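Local coordinates for protein alanine racemase, biosynthetic (Pseudomonas aeruginosa PAO1, PDB 6A2F) that belongs to the alanine racemase family, pairing an N-terminal TIM-barrel domain with a C-terminal beta-rich domain in a two-chain assembly, at residues Leu236-Val248 with Ala260-Gly272. Numbering follows the deposited sequence.
Sequences LGAQLISLREVAV and AERPARIGTVSCG
A classic beta bulge shifts by one residue the register of the antiparallel pairing of Leu236-Val248 with Ala260-Gly272 in the C-terminal beta domain of this alanine racemase, where Ile241 and Ser242 together face Thr268. Ile241 N reaches Thr268 O at 2.8 Å in a nearly straight bond, while Thr268 N turns to Ser242 O, lying well above that carbonyl's plane. The extra residue puts Leu240 and Leu243, three apart in sequence, on the same face, the general effect of a bulge. Beyond it Ser242 and Thr268 sit side by side, CB to CB at 3.8 Å, on the face that meets the second subunit; there Ser242 OG hydrogen-bonds to Arg130 O of that subunit, and Arg244 NE forms a salt bridge with OD2 of its Asp125. Farther along this face Val246 CG2 rests on Ile266 CG1 at 4.0 Å. At the other end of the ladder, Ser270 OG accepts from Gln239 N at 3.2 Å and is also hydrogen-bonded to Pro3 O. With chi1 at 52°, Ser270 OG lies between its backbone N and carbonyl carbon, within reach of Gln239 N. The opposite face carries Leu240 against Val269 and, past Gly267, the salt bridge of Glu245 with Arg265. Arg265 extends from CG to NE, and Leu243 lies with CG over one face of its guanidinium, CD2 coming to 3.8 Å from Arg265 NH1. Glu245, bent at chi2 (-70°), brings OE1 to the guanidinium edge, 2.9 Å from Arg265 NH2, with the carboxylate and guanidinium planes 55° apart.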
# COMPACT_ATOMS: atom_id res chain seq x y z
N LEU A 236 14.87 -1.17 0.50
CA LEU A 236 14.21 -0.10 -0.25
C LEU A 236 15.12 1.12 -0.29
O LEU A 236 15.33 1.78 0.73
CB LEU A 236 12.84 0.23 0.34
CG LEU A 236 11.94 1.21 -0.43
CD1 LEU A 236 11.56 0.66 -1.79
CD2 LEU A 236 10.70 1.58 0.37
N GLY A 237 15.68 1.39 -1.47
CA GLY A 237 16.62 2.49 -1.64
C GLY A 237 16.09 3.58 -2.55
O GLY A 237 15.50 3.30 -3.59
N ALA A 238 16.31 4.83 -2.14
CA ALA A 238 15.97 5.99 -2.96
C ALA A 238 17.14 6.97 -3.02
O ALA A 238 18.28 6.60 -2.73
CB ALA A 238 14.72 6.67 -2.43
N GLN A 239 16.85 8.21 -3.40
CA GLN A 239 17.87 9.24 -3.52
C GLN A 239 17.38 10.61 -3.08
O GLN A 239 16.18 10.89 -3.13
CB GLN A 239 18.37 9.35 -4.97
CG GLN A 239 19.64 8.57 -5.26
CD GLN A 239 19.95 8.52 -6.74
OE1 GLN A 239 19.87 9.54 -7.44
NE2 GLN A 239 20.31 7.34 -7.24
N LEU A 240 18.32 11.45 -2.66
CA LEU A 240 18.06 12.87 -2.48
C LEU A 240 17.92 13.50 -3.86
O LEU A 240 18.83 13.40 -4.69
CB LEU A 240 19.20 13.54 -1.71
CG LEU A 240 19.42 13.18 -0.24
CD1 LEU A 240 20.62 13.96 0.27
CD2 LEU A 240 18.19 13.48 0.61
N ILE A 241 16.78 14.14 -4.10
CA ILE A 241 16.47 14.77 -5.38
C ILE A 241 16.41 16.30 -5.24
O ILE A 241 16.30 17.03 -6.24
CB ILE A 241 15.15 14.23 -6.00
CG1 ILE A 241 13.95 14.53 -5.09
CG2 ILE A 241 15.28 12.74 -6.28
CD1 ILE A 241 12.60 14.22 -5.70
N SER A 242 16.48 16.76 -3.99
CA SER A 242 16.50 18.19 -3.69
C SER A 242 17.13 18.45 -2.33
O SER A 242 17.06 17.61 -1.43
CB SER A 242 15.09 18.78 -3.75
OG SER A 242 15.13 20.18 -3.56
N LEU A 243 17.73 19.63 -2.19
CA LEU A 243 18.32 20.06 -0.93
C LEU A 243 18.11 21.57 -0.77
O LEU A 243 18.38 22.34 -1.69
CB LEU A 243 19.81 19.69 -0.91
CG LEU A 243 20.64 19.75 0.37
CD1 LEU A 243 19.85 19.38 1.62
CD2 LEU A 243 21.84 18.84 0.21
N ARG A 244 17.61 21.96 0.40
CA ARG A 244 17.20 23.35 0.67
C ARG A 244 17.70 23.88 2.00
O ARG A 244 17.92 23.12 2.95
CB ARG A 244 15.67 23.47 0.67
CG ARG A 244 15.02 23.57 -0.69
CD ARG A 244 13.73 24.37 -0.62
NE ARG A 244 13.88 25.75 -1.10
CZ ARG A 244 14.04 26.83 -0.33
NH1 ARG A 244 14.07 26.72 0.99
NH2 ARG A 244 14.16 28.03 -0.89
N GLU A 245 17.87 25.19 2.06
CA GLU A 245 18.08 25.91 3.30
C GLU A 245 16.72 26.41 3.79
O GLU A 245 15.97 27.02 3.02
CB GLU A 245 19.02 27.10 3.08
CG GLU A 245 20.43 26.73 2.63
CD GLU A 245 21.24 26.05 3.72
OE1 GLU A 245 22.18 25.30 3.37
OE2 GLU A 245 20.94 26.27 4.92
N VAL A 246 16.41 26.14 5.05
CA VAL A 246 15.15 26.58 5.65
C VAL A 246 15.45 27.38 6.91
O VAL A 246 16.07 26.86 7.85
CB VAL A 246 14.21 25.39 5.97
CG1 VAL A 246 12.88 25.88 6.50
CG2 VAL A 246 13.99 24.53 4.74
N ALA A 247 15.02 28.64 6.93
CA ALA A 247 15.26 29.54 8.06
C ALA A 247 14.38 29.20 9.27
O ALA A 247 13.37 28.52 9.13
CB ALA A 247 15.03 30.99 7.64
N VAL A 248 14.79 29.68 10.44
CA VAL A 248 14.02 29.50 11.68
C VAL A 248 12.60 30.05 11.52
O VAL A 248 12.40 31.13 10.93
CB VAL A 248 14.76 30.10 12.91
CG1 VAL A 248 14.95 31.61 12.76
CG2 VAL A 248 14.05 29.77 14.22
N ALA A 260 10.94 24.79 11.52
CA ALA A 260 12.37 24.88 11.81
C ALA A 260 12.66 25.75 13.03
O ALA A 260 12.19 26.88 13.13
CB ALA A 260 13.13 25.40 10.60
N GLU A 261 13.45 25.21 13.95
CA GLU A 261 13.80 25.89 15.20
C GLU A 261 15.23 26.42 15.22
O GLU A 261 15.57 27.28 16.04
CB GLU A 261 13.55 24.97 16.39
CG GLU A 261 12.07 24.73 16.69
CD GLU A 261 11.85 23.68 17.75
OE1 GLU A 261 10.94 23.87 18.59
OE2 GLU A 261 12.59 22.67 17.77
N ARG A 262 16.06 25.90 14.33
CA ARG A 262 17.40 26.42 14.07
C ARG A 262 17.56 26.47 12.55
O ARG A 262 16.80 25.81 11.84
CB ARG A 262 18.45 25.50 14.72
CG ARG A 262 18.49 24.08 14.17
CD ARG A 262 19.10 23.12 15.18
NE ARG A 262 19.18 21.75 14.65
CZ ARG A 262 20.31 21.13 14.30
NH1 ARG A 262 20.26 19.89 13.83
NH2 ARG A 262 21.48 21.74 14.43
N PRO A 263 18.52 27.27 12.03
CA PRO A 263 18.69 27.25 10.57
C PRO A 263 18.83 25.80 10.10
O PRO A 263 19.68 25.07 10.61
CB PRO A 263 19.98 28.04 10.34
CG PRO A 263 20.06 28.95 11.52
CD PRO A 263 19.50 28.17 12.67
N ALA A 264 17.98 25.40 9.16
CA ALA A 264 17.86 23.99 8.80
C ALA A 264 18.26 23.68 7.36
O ALA A 264 18.13 24.51 6.46
CB ALA A 264 16.46 23.49 9.08
N ARG A 265 18.76 22.46 7.18
CA ARG A 265 19.12 21.91 5.89
C ARG A 265 18.13 20.77 5.62
O ARG A 265 18.05 19.82 6.40
CB ARG A 265 20.56 21.40 5.96
CG ARG A 265 21.29 21.29 4.64
CD ARG A 265 22.76 20.97 4.86
NE ARG A 265 23.45 20.65 3.61
CZ ARG A 265 23.89 21.56 2.74
NH1 ARG A 265 24.49 21.16 1.62
NH2 ARG A 265 23.74 22.86 2.98
N ILE A 266 17.36 20.88 4.55
CA ILE A 266 16.26 19.94 4.30
C ILE A 266 16.32 19.29 2.91
O ILE A 266 16.35 19.99 1.90
CB ILE A 266 14.89 20.60 4.56
CG1 ILE A 266 14.74 20.85 6.06
CG2 ILE A 266 13.75 19.77 3.97
CD1 ILE A 266 13.35 20.64 6.63
N GLY A 267 16.33 17.96 2.89
CA GLY A 267 16.45 17.19 1.65
C GLY A 267 15.18 16.44 1.29
O GLY A 267 14.51 15.90 2.16
N THR A 268 14.86 16.41 0.00
CA THR A 268 13.68 15.70 -0.50
C THR A 268 14.09 14.36 -1.12
O THR A 268 15.07 14.28 -1.86
CB THR A 268 12.89 16.56 -1.51
OG1 THR A 268 12.60 17.83 -0.91
CG2 THR A 268 11.58 15.89 -1.92
N VAL A 269 13.32 13.32 -0.80
CA VAL A 269 13.63 11.95 -1.20
C VAL A 269 12.59 11.40 -2.18
O VAL A 269 11.39 11.69 -2.06
CB VAL A 269 13.75 11.02 0.04
CG1 VAL A 269 13.97 9.57 -0.36
CG2 VAL A 269 14.88 11.50 0.94
N SER A 270 13.06 10.60 -3.13
CA SER A 270 12.22 10.01 -4.18
C SER A 270 11.46 8.77 -3.69
O SER A 270 11.60 7.67 -4.25
CB SER A 270 13.08 9.67 -5.39
OG SER A 270 14.21 8.90 -5.01
N CYS A 271 10.65 8.96 -2.66
CA CYS A 271 9.80 7.90 -2.10
C CYS A 271 8.64 8.54 -1.35
O CYS A 271 8.83 9.47 -0.58
CB CYS A 271 10.59 6.99 -1.16
SG CYS A 271 9.63 5.60 -0.49
N GLY A 272 7.43 8.03 -1.59
CA GLY A 272 6.23 8.54 -0.93
C GLY A 272 5.22 7.45 -0.65
O GLY A 272 5.49 6.27 -0.89